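Local coordinates for protein 2-dehydropantoate 2-reductase (Geobacter metallireducens, PDB 3HN2) that probably catalyses the NADPH-dependent reduction of ketopantoate to pantoic acid, a step in the biosynthesis of pantothenate, at residues L100-G105 with G124-C129; G144-G149 with A169-R174; D178-R183 with Q231-F236; Q201-L206 with M252-P257; I220-I225 with G240-M245. All blocks are in the same frame, centred on the assembly; numbering follows the deposited sequence.

Contact 1: residues L100-G105 with G124-C129; sequences LTLQNG and GVAFLC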
# COMPACT_ATOMS: atom_id res chain seq x y z
N LEU A 100 0.04 25.39 12.11
CA LEU A 100 0.27 24.22 11.27
C LEU A 100 -1.05 23.57 10.88
O LEU A 100 -1.78 23.07 11.74
CB LEU A 100 1.19 23.22 11.98
CG LEU A 100 1.52 21.83 11.41
CD1 LEU A 100 1.94 21.89 9.96
CD2 LEU A 100 2.64 21.21 12.23
N THR A 101 -1.35 23.59 9.59
CA THR A 101 -2.58 22.98 9.09
C THR A 101 -2.32 21.57 8.51
O THR A 101 -1.41 21.36 7.70
CB THR A 101 -3.32 23.95 8.13
OG1 THR A 101 -4.71 23.62 8.07
CG2 THR A 101 -2.73 23.95 6.73
N LEU A 102 -3.12 20.60 8.96
CA LEU A 102 -2.97 19.20 8.54
C LEU A 102 -4.24 18.65 7.90
O LEU A 102 -4.33 17.46 7.58
CB LEU A 102 -2.58 18.31 9.72
CG LEU A 102 -1.14 18.27 10.22
CD1 LEU A 102 -1.09 17.52 11.53
CD2 LEU A 102 -0.24 17.61 9.21
N GLN A 103 -5.21 19.53 7.71
CA GLN A 103 -6.51 19.16 7.16
C GLN A 103 -6.47 18.93 5.66
O GLN A 103 -5.45 19.18 5.01
CB GLN A 103 -7.55 20.22 7.53
CG GLN A 103 -6.94 21.42 8.25
CD GLN A 103 -7.89 22.60 8.37
OE1 GLN A 103 -7.58 23.69 7.90
NE2 GLN A 103 -9.03 22.39 9.01
N ASN A 104 -7.58 18.45 5.11
CA ASN A 104 -7.63 17.98 3.73
C ASN A 104 -8.05 19.04 2.72
O ASN A 104 -8.79 19.97 3.04
CB ASN A 104 -8.56 16.76 3.64
CG ASN A 104 -8.02 15.57 4.39
OD1 ASN A 104 -6.87 15.56 4.83
ND2 ASN A 104 -8.85 14.55 4.55
N GLY A 105 -7.58 18.86 1.49
CA GLY A 105 -7.98 19.71 0.38
C GLY A 105 -7.16 20.98 0.31
O GLY A 105 -6.02 21.01 0.77
N GLY A 124 1.04 21.05 6.29
CA GLY A 124 1.43 19.65 6.43
C GLY A 124 0.47 18.76 5.69
O GLY A 124 -0.70 18.64 6.07
N VAL A 125 0.93 18.16 4.60
CA VAL A 125 0.16 17.09 3.95
C VAL A 125 0.47 15.80 4.69
O VAL A 125 1.60 15.31 4.68
CB VAL A 125 0.35 17.00 2.39
CG1 VAL A 125 1.75 17.36 1.99
CG2 VAL A 125 -0.04 15.62 1.84
N ALA A 126 -0.54 15.30 5.40
CA ALA A 126 -0.43 14.08 6.19
C ALA A 126 -1.14 12.93 5.50
O ALA A 126 -2.16 13.14 4.84
CB ALA A 126 -1.02 14.30 7.57
N PHE A 127 -0.60 11.73 5.63
CA PHE A 127 -1.27 10.55 5.10
C PHE A 127 -1.43 9.50 6.19
O PHE A 127 -0.45 8.89 6.62
CB PHE A 127 -0.54 9.97 3.88
CG PHE A 127 -1.41 9.14 2.99
CD1 PHE A 127 -2.13 9.74 1.95
CD2 PHE A 127 -1.54 7.77 3.19
CE1 PHE A 127 -2.95 8.97 1.12
CE2 PHE A 127 -2.36 7.00 2.37
CZ PHE A 127 -3.07 7.60 1.33
N LEU A 128 -2.67 9.29 6.61
CA LEU A 128 -2.97 8.50 7.79
C LEU A 128 -4.23 7.66 7.58
O LEU A 128 -5.21 8.15 7.02
CB LEU A 128 -3.22 9.46 8.96
CG LEU A 128 -2.66 9.23 10.37
CD1 LEU A 128 -3.15 10.37 11.24
CD2 LEU A 128 -3.07 7.90 10.98
N CYS A 129 -4.18 6.41 8.02
CA CYS A 129 -5.37 5.55 8.07
C CYS A 129 -5.85 5.49 9.52
O CYS A 129 -5.22 4.86 10.36
CB CYS A 129 -5.07 4.14 7.57
SG CYS A 129 -4.29 4.03 5.95
O HOH W 1 -2.84 16.82 5.40
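L102 holds its CG anti to its own carbonyl carbon (chi1 -79°), and this turn, with an extended second torsion, lays CD2 over the backbone of G124: CD2 of L102 is 3.3 Å from O of G124. The same methyl reaches on to the next inward-pointing residue of the strand, with L102 CD2 3.8 Å from CB of A126. L100 keeps its CG anti to the backbone N, which brings its CD1 to 3.9 Å from N of G124. G124 has to be small here, because a modelled beta carbon would collide with CD2 of L102. Its amide gives the one direct hydrogen bond, G124 N to T101 O at 2.8 Å, running almost straight on to the oxygen (C=O...N 168°). These residues close a beta-alpha-beta unit of the Rossmann-type domain, in which strand 98-101 leads through helix 108-115 to its parallel neighbour 121-129. Past T101 the first chain is no longer regular strand, and a water takes over: it donates to L102 O (2.7 Å) and to G124 O, and accepts from A126 N (2.8 Å). G124 O also meets the CA-H of L102, the CA lying 3.4 Å away. On the helix side, Y17 touches both L102 and A126.

Contact 2: residues G144-G149 with A169-R174; sequences GRIILG and AGVDCR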
# COMPACT_ATOMS: atom_id res chain seq x y z
N GLY A 144 0.98 7.37 8.56
CA GLY A 144 1.05 8.47 9.52
C GLY A 144 2.08 9.51 9.14
O GLY A 144 2.26 10.49 9.86
N ARG A 145 2.75 9.29 8.01
CA ARG A 145 3.82 10.18 7.55
C ARG A 145 3.30 11.56 7.15
O ARG A 145 2.14 11.72 6.77
CB ARG A 145 4.62 9.52 6.41
CG ARG A 145 3.86 9.30 5.13
CD ARG A 145 4.80 8.85 4.02
NE ARG A 145 4.18 8.96 2.71
CZ ARG A 145 4.22 10.05 1.94
NH1 ARG A 145 4.86 11.14 2.35
NH2 ARG A 145 3.62 10.06 0.76
N ILE A 146 4.17 12.57 7.27
CA ILE A 146 3.79 13.97 7.02
C ILE A 146 4.85 14.65 6.14
O ILE A 146 6.04 14.46 6.35
CB ILE A 146 3.63 14.78 8.35
CG1 ILE A 146 2.62 14.13 9.30
CG2 ILE A 146 3.21 16.24 8.09
CD1 ILE A 146 2.48 14.84 10.64
N ILE A 147 4.40 15.44 5.16
CA ILE A 147 5.31 16.31 4.41
C ILE A 147 5.05 17.78 4.80
O ILE A 147 3.93 18.28 4.64
CB ILE A 147 5.17 16.12 2.87
CG1 ILE A 147 5.10 14.63 2.49
CG2 ILE A 147 6.32 16.81 2.13
CD1 ILE A 147 4.73 14.39 1.04
N LEU A 148 6.08 18.45 5.30
CA LEU A 148 5.96 19.83 5.83
C LEU A 148 6.45 20.90 4.86
O LEU A 148 7.60 20.89 4.43
CB LEU A 148 6.72 19.96 7.15
CG LEU A 148 6.18 19.25 8.40
CD1 LEU A 148 7.01 19.54 9.61
CD2 LEU A 148 4.72 19.59 8.65
N GLY A 149 5.57 21.84 4.53
CA GLY A 149 5.94 22.99 3.72
C GLY A 149 5.55 24.32 4.36
O GLY A 149 4.58 24.39 5.12
N ALA A 169 9.16 12.23 17.81
CA ALA A 169 7.93 11.66 18.34
C ALA A 169 7.56 10.36 17.64
O ALA A 169 6.56 9.73 17.99
CB ALA A 169 6.80 12.67 18.23
N GLY A 170 8.36 9.95 16.66
CA GLY A 170 8.15 8.69 15.95
C GLY A 170 7.29 8.81 14.71
O GLY A 170 6.77 7.81 14.20
N VAL A 171 7.13 10.04 14.24
CA VAL A 171 6.39 10.32 13.00
C VAL A 171 7.40 10.46 11.86
O VAL A 171 8.34 11.25 11.95
CB VAL A 171 5.52 11.61 13.12
CG1 VAL A 171 4.70 11.84 11.85
CG2 VAL A 171 4.60 11.53 14.33
N ASP A 172 7.21 9.67 10.81
CA ASP A 172 8.06 9.74 9.62
C ASP A 172 7.78 11.06 8.90
O ASP A 172 6.77 11.20 8.21
CB ASP A 172 7.82 8.54 8.71
CG ASP A 172 8.78 8.48 7.54
OD1 ASP A 172 8.32 8.59 6.39
OD2 ASP A 172 10.00 8.32 7.77
N CYS A 173 8.66 12.04 9.09
CA CYS A 173 8.34 13.41 8.67
C CYS A 173 9.34 13.99 7.69
O CYS A 173 10.53 14.10 7.99
CB CYS A 173 8.21 14.30 9.90
SG CYS A 173 7.47 15.90 9.55
N ARG A 174 8.84 14.36 6.51
CA ARG A 174 9.67 14.87 5.42
C ARG A 174 9.50 16.39 5.29
O ARG A 174 8.76 17.01 6.04
CB ARG A 174 9.32 14.11 4.12
CG ARG A 174 10.38 14.13 3.01
CD ARG A 174 11.78 13.79 3.50
NE ARG A 174 12.79 14.62 2.85
CZ ARG A 174 13.42 15.65 3.42
NH1 ARG A 174 14.32 16.34 2.73
NH2 ARG A 174 13.16 15.99 4.68
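I146 and R174 share the shortest of three backbone hydrogen bonds between the segments, R174 N to I146 O at 2.8 Å, with the donor nearly in line with the carbonyl (C=O...N 170°). I146 N reaches back to D172 O at 3.1 Å. The third bond, L148 N to R174 O, is also 3.1 Å, but its donor lies above the carbonyl plane, 47° out of it. Next to these bonds, C173 turns its SG anti to the backbone N (chi1 -167°), placing the sulfur against the leucine branch, 3.7 Å from CD1 of L148, with CB of I146 a little farther off. V171 uses CG1 alone: this methyl lies 3.9 Å from CD1 of I146 and 3.4 Å from O of G144. At the other flank, CB of R145 lies 3.3 Å from the backbone O of D172, with OD1 of D172 somewhat farther; the charged ends of the two residues stay apart.

In the next shell, F166 of helix 157-168 packs on I146, V171 and C173, while Y17 bonds to G144 O. G144 and R145 together face F127 as a G1 beta bulge, and G170 ends the preceding helix in a Schellman motif. The second subunit approaches too: its R214 makes a long, weak ion pair with D172. The pairs I146 with C173 and I147 with R174 are parallel bridges, the pairing of a beta-alpha-beta unit made of strand 142-150, helix 157-168 and strand 173-175, with 173-175 outermost in the mixed sheet within this chain.

Contact 3: residues D178-R183 with Q231-F236; sequences DLKRAR and QGLATF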
# COMPACT_ATOMS: atom_id res chain seq x y z
N ASP A 178 8.07 22.80 -2.27
CA ASP A 178 6.85 23.01 -3.04
C ASP A 178 5.68 22.37 -2.30
O ASP A 178 5.26 21.24 -2.61
CB ASP A 178 7.02 22.43 -4.44
CG ASP A 178 6.18 23.16 -5.48
OD1 ASP A 178 5.33 24.00 -5.10
OD2 ASP A 178 6.37 22.86 -6.68
N LEU A 179 5.18 23.10 -1.31
CA LEU A 179 4.00 22.73 -0.54
C LEU A 179 2.77 22.61 -1.44
O LEU A 179 2.00 21.64 -1.35
CB LEU A 179 3.74 23.77 0.56
CG LEU A 179 2.41 23.75 1.31
CD1 LEU A 179 2.29 22.49 2.14
CD2 LEU A 179 2.27 24.99 2.18
N LYS A 180 2.61 23.60 -2.31
CA LYS A 180 1.51 23.69 -3.24
C LYS A 180 1.40 22.41 -4.09
O LYS A 180 0.30 21.87 -4.24
CB LYS A 180 1.68 24.92 -4.14
CG LYS A 180 0.39 25.50 -4.70
CD LYS A 180 0.70 26.49 -5.82
CE LYS A 180 -0.47 27.40 -6.12
NZ LYS A 180 -0.53 28.57 -5.20
N ARG A 181 2.53 21.93 -4.60
CA ARG A 181 2.57 20.71 -5.41
C ARG A 181 2.13 19.50 -4.61
O ARG A 181 1.28 18.75 -5.06
CB ARG A 181 3.96 20.48 -6.01
CG ARG A 181 4.07 19.21 -6.85
CD ARG A 181 5.50 18.95 -7.30
NE ARG A 181 5.74 17.51 -7.38
CZ ARG A 181 6.00 16.85 -8.51
NH1 ARG A 181 6.08 17.49 -9.66
NH2 ARG A 181 6.19 15.54 -8.46
N ALA A 182 2.67 19.35 -3.41
CA ALA A 182 2.38 18.24 -2.50
C ALA A 182 0.90 18.10 -2.12
O ALA A 182 0.40 16.98 -1.96
CB ALA A 182 3.24 18.36 -1.26
N ARG A 183 0.21 19.24 -1.96
CA ARG A 183 -1.24 19.28 -1.73
C ARG A 183 -1.97 18.69 -2.93
O ARG A 183 -2.85 17.84 -2.78
CB ARG A 183 -1.71 20.73 -1.50
CG ARG A 183 -1.33 21.34 -0.15
CD ARG A 183 -2.47 21.25 0.86
NE ARG A 183 -1.95 21.01 2.21
CZ ARG A 183 -2.67 20.55 3.23
NH1 ARG A 183 -2.10 20.37 4.41
NH2 ARG A 183 -3.96 20.27 3.08
N GLN A 231 -1.03 25.54 -12.39
CA GLN A 231 -1.29 26.27 -11.14
C GLN A 231 -0.07 27.06 -10.63
O GLN A 231 -0.06 27.55 -9.49
CB GLN A 231 -1.80 25.32 -10.06
CG GLN A 231 -2.88 25.91 -9.16
CD GLN A 231 -4.15 26.23 -9.92
OE1 GLN A 231 -4.68 27.34 -9.83
NE2 GLN A 231 -4.65 25.26 -10.68
N GLY A 232 0.95 27.19 -11.47
CA GLY A 232 2.16 27.91 -11.11
C GLY A 232 3.07 27.11 -10.20
O GLY A 232 3.71 27.65 -9.30
N LEU A 233 3.13 25.80 -10.45
CA LEU A 233 3.98 24.90 -9.69
C LEU A 233 5.42 25.04 -10.16
O LEU A 233 5.67 25.24 -11.35
CB LEU A 233 3.50 23.46 -9.85
CG LEU A 233 2.57 22.83 -8.81
CD1 LEU A 233 1.48 23.79 -8.30
CD2 LEU A 233 1.95 21.54 -9.36
N ALA A 234 6.35 24.93 -9.21
CA ALA A 234 7.79 25.01 -9.50
C ALA A 234 8.26 23.85 -10.37
O ALA A 234 9.10 24.02 -11.25
CB ALA A 234 8.58 25.07 -8.20
N THR A 235 7.70 22.66 -10.13
CA THR A 235 8.02 21.47 -10.91
C THR A 235 6.75 20.70 -11.31
O THR A 235 5.88 20.45 -10.47
CB THR A 235 9.08 20.57 -10.20
OG1 THR A 235 9.16 19.30 -10.86
CG2 THR A 235 8.74 20.35 -8.72
N PHE A 236 6.66 20.36 -12.59
CA PHE A 236 5.47 19.73 -13.17
C PHE A 236 5.22 18.31 -12.67
O PHE A 236 6.14 17.49 -12.64
CB PHE A 236 5.57 19.71 -14.70
CG PHE A 236 4.95 20.91 -15.37
CD1 PHE A 236 3.88 20.75 -16.24
CD2 PHE A 236 5.44 22.19 -15.13
CE1 PHE A 236 3.29 21.85 -16.86
CE2 PHE A 236 4.86 23.30 -15.75
CZ PHE A 236 3.79 23.13 -16.61
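R181 and L233 bring the two backbones nearest, with CA atoms 6.2 Å apart, and D178 follows opposite A234 at 6.8 Å between CA atoms; no backbone-to-backbone hydrogen bond joins the segments. D178 occupies the N-cap position of helix 179-200, the first helix of the helical C-terminal domain, and the N-terminus of that helix packs on the interhelical loop 231-236, part of the connection between helices 211-229 and 241-249. The leucine is the apolar centre. L233 meets R181 with its CG, 3.9 Å from CB of R181, the two side chains crossing at about a right angle, while CD1 of L233 lies 3.7 Å from CD of K180. Beyond it, the extended chain of K180 carries CE to within 3.4 Å of O of Q231.

R181 has its CG anti to the backbone N (chi1 179°), which carries the chain past L233 towards T235, and NE turns aside to a salt bridge with E185, one helical turn on. NH1 serves two oxygens at the guanidinium edge: the bond to F236 O is weak (3.0 Å), whereas in R181 NH1 to T235 O (3.1 Å) the oxygen lies in the guanidinium plane, 2° out of it, but NH1 comes from above the carbonyl plane of T235, 67° out. With an alanine in its place the guanidinium is gone, and the carbonyls of T235 and F236 would probably lose their tie to the helix and E185 its charged mate. At the helix start, D178 OD2 accepts a weak bond from A234 N, 3.3 Å away.

Contact 4: residues Q201-L206 with M252-P257; sequences QQPVNL and MGEYKP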
# COMPACT_ATOMS: atom_id res chain seq x y z
N GLN A 201 -20.60 3.78 -1.73
CA GLN A 201 -20.44 3.11 -0.42
C GLN A 201 -19.75 1.73 -0.49
O GLN A 201 -20.25 0.74 0.04
CB GLN A 201 -21.71 3.13 0.46
CG GLN A 201 -22.99 3.64 -0.19
CD GLN A 201 -23.96 4.24 0.80
OE1 GLN A 201 -23.58 5.02 1.67
NE2 GLN A 201 -25.23 3.88 0.66
N GLN A 202 -18.60 1.70 -1.16
CA GLN A 202 -17.77 0.50 -1.27
C GLN A 202 -16.32 0.84 -0.93
O GLN A 202 -15.89 1.96 -1.19
CB GLN A 202 -17.83 -0.04 -2.70
CG GLN A 202 -19.19 -0.52 -3.15
CD GLN A 202 -19.32 -0.51 -4.66
OE1 GLN A 202 -18.32 -0.49 -5.38
NE2 GLN A 202 -20.55 -0.53 -5.15
N PRO A 203 -15.56 -0.11 -0.36
CA PRO A 203 -14.12 0.12 -0.13
C PRO A 203 -13.29 0.17 -1.42
O PRO A 203 -13.79 -0.16 -2.50
CB PRO A 203 -13.71 -1.07 0.73
CG PRO A 203 -14.68 -2.14 0.37
CD PRO A 203 -15.98 -1.44 0.13
N VAL A 204 -12.02 0.58 -1.30
CA VAL A 204 -11.15 0.86 -2.46
C VAL A 204 -10.86 -0.34 -3.38
O VAL A 204 -10.74 -0.17 -4.59
CB VAL A 204 -9.82 1.59 -2.06
CG1 VAL A 204 -10.10 2.92 -1.40
CG2 VAL A 204 -8.95 0.73 -1.14
N ASN A 205 -10.79 -1.54 -2.81
CA ASN A 205 -10.48 -2.76 -3.57
C ASN A 205 -11.50 -3.10 -4.66
O ASN A 205 -11.14 -3.65 -5.69
CB ASN A 205 -10.31 -3.96 -2.64
CG ASN A 205 -11.56 -4.27 -1.85
OD1 ASN A 205 -11.89 -3.58 -0.88
ND2 ASN A 205 -12.28 -5.31 -2.25
N LEU A 206 -12.76 -2.76 -4.41
CA LEU A 206 -13.84 -2.97 -5.36
C LEU A 206 -13.77 -1.99 -6.53
O LEU A 206 -13.85 -2.42 -7.69
CB LEU A 206 -15.20 -2.88 -4.65
CG LEU A 206 -15.49 -3.92 -3.57
CD1 LEU A 206 -16.90 -3.76 -3.04
CD2 LEU A 206 -15.28 -5.34 -4.09
N MET A 252 -3.60 -1.70 -0.22
CA MET A 252 -4.35 -1.22 0.94
C MET A 252 -5.45 -2.17 1.32
O MET A 252 -6.12 -1.96 2.33
CB MET A 252 -4.95 0.14 0.64
CG MET A 252 -4.00 1.31 0.78
SD MET A 252 -4.84 2.78 0.22
CE MET A 252 -4.15 4.05 1.29
N GLY A 253 -5.65 -3.20 0.49
CA GLY A 253 -6.71 -4.19 0.69
C GLY A 253 -8.09 -3.54 0.74
O GLY A 253 -8.43 -2.73 -0.12
N GLU A 254 -8.83 -3.88 1.79
CA GLU A 254 -10.23 -3.48 1.95
C GLU A 254 -10.36 -2.18 2.76
O GLU A 254 -10.97 -2.16 3.83
CB GLU A 254 -11.01 -4.63 2.60
CG GLU A 254 -12.51 -4.63 2.33
CD GLU A 254 -13.24 -5.76 3.04
OE1 GLU A 254 -14.31 -6.17 2.54
OE2 GLU A 254 -12.76 -6.23 4.09
N TYR A 255 -9.79 -1.09 2.24
CA TYR A 255 -9.72 0.17 2.99
C TYR A 255 -10.85 1.14 2.67
O TYR A 255 -11.12 1.44 1.51
CB TYR A 255 -8.36 0.84 2.78
CG TYR A 255 -8.25 2.21 3.41
CD1 TYR A 255 -8.11 3.35 2.62
CD2 TYR A 255 -8.27 2.37 4.80
CE1 TYR A 255 -8.01 4.61 3.19
CE2 TYR A 255 -8.17 3.63 5.38
CZ TYR A 255 -8.04 4.74 4.57
OH TYR A 255 -7.93 6.00 5.12
N LYS A 256 -11.51 1.63 3.72
CA LYS A 256 -12.61 2.56 3.56
C LYS A 256 -12.17 3.97 3.98
O LYS A 256 -12.00 4.23 5.17
CB LYS A 256 -13.85 2.11 4.36
CG LYS A 256 -14.27 0.65 4.08
CD LYS A 256 -15.78 0.49 3.97
CE LYS A 256 -16.42 -0.07 5.22
NZ LYS A 256 -17.79 -0.60 4.92
N PRO A 257 -11.99 4.87 2.99
CA PRO A 257 -11.49 6.24 3.16
C PRO A 257 -12.34 7.07 4.12
O PRO A 257 -13.48 6.71 4.41
CB PRO A 257 -11.59 6.83 1.75
CG PRO A 257 -11.55 5.67 0.86
CD PRO A 257 -12.28 4.59 1.57
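The start of helix 204-207, with P203 in the N-cap position and V204 in the first turn, sits on the loop that joins helices 241-249 and 258-264. V204 N donates to Y255 O at 3.1 Å, close to straight (N-H...O 164°). The valine fork straddles that same oxygen: with V204 CG1 anti to its carbonyl carbon (chi1 -61°), CG1 stands 3.4 Å and CG2 3.5 Å from Y255 O. The two methyls then part, V204 CG1 running to CG of P257 (3.8 Å) and V204 CG2 to CB of Y255 (4.0 Å), where CG2 also lies against O of G253 at 3.6 Å. An alanine here takes both methyls away and would probably open a gap between P257 and Y255 and leave the carbonyl of Y255 less shielded.

The loop's shape comes from an inverse gamma turn centred on E254, next to G253, whose positive phi bends the chain; P257, at the far end, is itself the N-cap residue of helix 258-264. Around the turn, the P203 ring lies alongside E254, CG of P203 to CG of E254 3.8 Å, and its CB meets CG of K256. K256 sends its amine on to a salt bridge with E264. N205 lies alongside E254 and points the same way, its OD1 3.3 Å from CA of E254, while the amide and carboxylate planes stand 70° apart. The amide nitrogen ND2 of N205 is hydrogen-bonded instead to OD1 of N50 of the second subunit.

Contact 5: residues I220-I225 with G240-M245; sequences IMLEVI and GYVDDM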
# COMPACT_ATOMS: atom_id res chain seq x y z
N ILE A 220 -10.06 10.49 -13.97
CA ILE A 220 -10.24 11.42 -12.86
C ILE A 220 -8.88 11.97 -12.44
O ILE A 220 -8.70 13.19 -12.32
CB ILE A 220 -10.97 10.76 -11.67
CG1 ILE A 220 -12.43 10.49 -12.01
CG2 ILE A 220 -10.90 11.65 -10.42
CD1 ILE A 220 -13.09 9.46 -11.10
N MET A 221 -7.93 11.05 -12.25
CA MET A 221 -6.56 11.37 -11.88
C MET A 221 -5.84 12.30 -12.85
O MET A 221 -5.22 13.28 -12.42
CB MET A 221 -5.75 10.11 -11.71
CG MET A 221 -6.00 9.44 -10.39
SD MET A 221 -4.73 8.22 -10.03
CE MET A 221 -5.31 7.76 -8.42
N LEU A 222 -5.95 12.00 -14.15
CA LEU A 222 -5.37 12.87 -15.19
C LEU A 222 -5.90 14.32 -15.19
O LEU A 222 -5.18 15.23 -15.59
CB LEU A 222 -5.57 12.25 -16.57
CG LEU A 222 -4.66 11.07 -16.90
CD1 LEU A 222 -5.27 10.14 -17.97
CD2 LEU A 222 -3.30 11.56 -17.33
N GLU A 223 -7.15 14.50 -14.75
CA GLU A 223 -7.78 15.81 -14.70
C GLU A 223 -7.20 16.65 -13.57
O GLU A 223 -6.88 17.81 -13.77
CB GLU A 223 -9.29 15.68 -14.53
CG GLU A 223 -10.02 15.18 -15.76
CD GLU A 223 -11.53 15.15 -15.59
OE1 GLU A 223 -12.05 15.72 -14.60
OE2 GLU A 223 -12.20 14.54 -16.45
N VAL A 224 -7.08 16.02 -12.40
CA VAL A 224 -6.47 16.62 -11.21
C VAL A 224 -5.03 17.05 -11.48
O VAL A 224 -4.62 18.14 -11.06
CB VAL A 224 -6.52 15.64 -10.01
CG1 VAL A 224 -5.91 16.25 -8.76
CG2 VAL A 224 -7.95 15.21 -9.72
N ILE A 225 -4.29 16.21 -12.20
CA ILE A 225 -2.93 16.53 -12.65
C ILE A 225 -2.90 17.73 -13.60
O ILE A 225 -2.07 18.64 -13.45
CB ILE A 225 -2.24 15.28 -13.28
CG1 ILE A 225 -1.88 14.27 -12.19
CG2 ILE A 225 -0.98 15.67 -14.04
CD1 ILE A 225 -1.55 12.87 -12.73
N GLY A 240 1.82 9.17 -15.01
CA GLY A 240 2.71 8.11 -14.59
C GLY A 240 2.69 8.12 -13.07
O GLY A 240 2.80 7.06 -12.44
N TYR A 241 2.51 9.31 -12.48
CA TYR A 241 2.12 9.42 -11.07
C TYR A 241 0.73 8.78 -10.86
O TYR A 241 0.37 8.42 -9.73
CB TYR A 241 2.18 10.87 -10.51
CG TYR A 241 1.85 10.94 -9.01
CD1 TYR A 241 0.63 11.37 -8.57
CD2 TYR A 241 2.75 10.48 -8.06
CE1 TYR A 241 0.31 11.37 -7.23
CE2 TYR A 241 2.45 10.47 -6.71
CZ TYR A 241 1.23 10.93 -6.31
OH TYR A 241 0.90 10.94 -4.95
N VAL A 242 -0.03 8.65 -11.95
CA VAL A 242 -1.27 7.88 -12.01
C VAL A 242 -0.97 6.43 -11.69
O VAL A 242 -1.46 5.91 -10.68
CB VAL A 242 -1.95 7.96 -13.41
CG1 VAL A 242 -3.08 6.93 -13.56
CG2 VAL A 242 -2.48 9.34 -13.68
N ASP A 243 -0.13 5.80 -12.52
CA ASP A 243 0.26 4.40 -12.40
C ASP A 243 0.76 4.09 -10.99
O ASP A 243 0.55 2.99 -10.47
CB ASP A 243 1.36 4.06 -13.41
CG ASP A 243 0.90 4.21 -14.85
OD1 ASP A 243 0.84 5.35 -15.34
OD2 ASP A 243 0.62 3.18 -15.49
N ASP A 244 1.36 5.10 -10.38
CA ASP A 244 1.93 5.01 -9.05
C ASP A 244 0.90 5.10 -7.91
O ASP A 244 1.17 4.61 -6.83
CB ASP A 244 3.05 6.05 -8.87
CG ASP A 244 4.24 5.80 -9.80
OD1 ASP A 244 4.55 4.63 -10.09
OD2 ASP A 244 4.87 6.78 -10.25
N MET A 245 -0.26 5.73 -8.13
CA MET A 245 -1.29 5.75 -7.08
C MET A 245 -2.29 4.60 -7.35
O MET A 245 -3.02 4.16 -6.46
CB MET A 245 -2.04 7.10 -7.01
CG MET A 245 -1.19 8.37 -6.74
SD MET A 245 0.03 8.16 -5.43
CE MET A 245 -0.96 8.39 -3.96
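No ring, amide or guanidinium carries the touch between M221, L222 and I225 on one side and V242 and M245 on the other; planar faces and edges play no part, and no hydrogen bond crosses. The contact is helix-to-helix packing in the C-terminal helical domain, between helix 211-229 and helix 241-249, whose short segments run at 131° with axes 10.2 Å apart at their closest. M221 and V242 give the tightest backbone approach, 6.3 Å between CA atoms. V242 holds CG1 anti to the backbone N (chi1 168°), which leaves CG2 to the helix opposite. CG2 meets three side chains there: CD1 of I225 at 3.8 Å, CB of M221 at 3.9 Å, and more loosely CG of L222. M221 and I225 stand one turn apart on the same face of their helix, so that this one methyl of V242 bears on both. CG1 of V242 faces the sulfur instead, M221 SD lying 4.1 Å from it.

Helix 179-200 continues the apolar layer, F193 packing on M221 and W189 on M245. Farther round helix 211-229, E223 makes a salt bridge with R291 that ties it to helix 290-302. M221 is extended at chi2 and again at chi3 (177°), and together these carry its methyl past V242 along the other helix. There the chains of the two methionines cross at about a right angle, and CE of M221 ends 3.6 Å from CB of M245.

In the fold
Contacts 1 and 2 are 10 Å apart between centres and share the mixed sheet of the Rossmann-type domain, where strands 121-129 and 142-150 are neighbours. Contacts 3, 4 and 5 lie in the helical C-terminal domain. Along the chain contacts 1 and 2 come first, in series; contact 3 then crosses both 4 and 5, while the two segments of contact 5 fall between those of contact 4. Contacts 3 and 4 are 28 Å apart between centres although helices 179-200 and 204-207 follow each other. R183 of contact 3 bonds to carbonyls of Q103 and G105 in contact 1, joining the two domains, and contacts 2 and 4 both reach the second subunit.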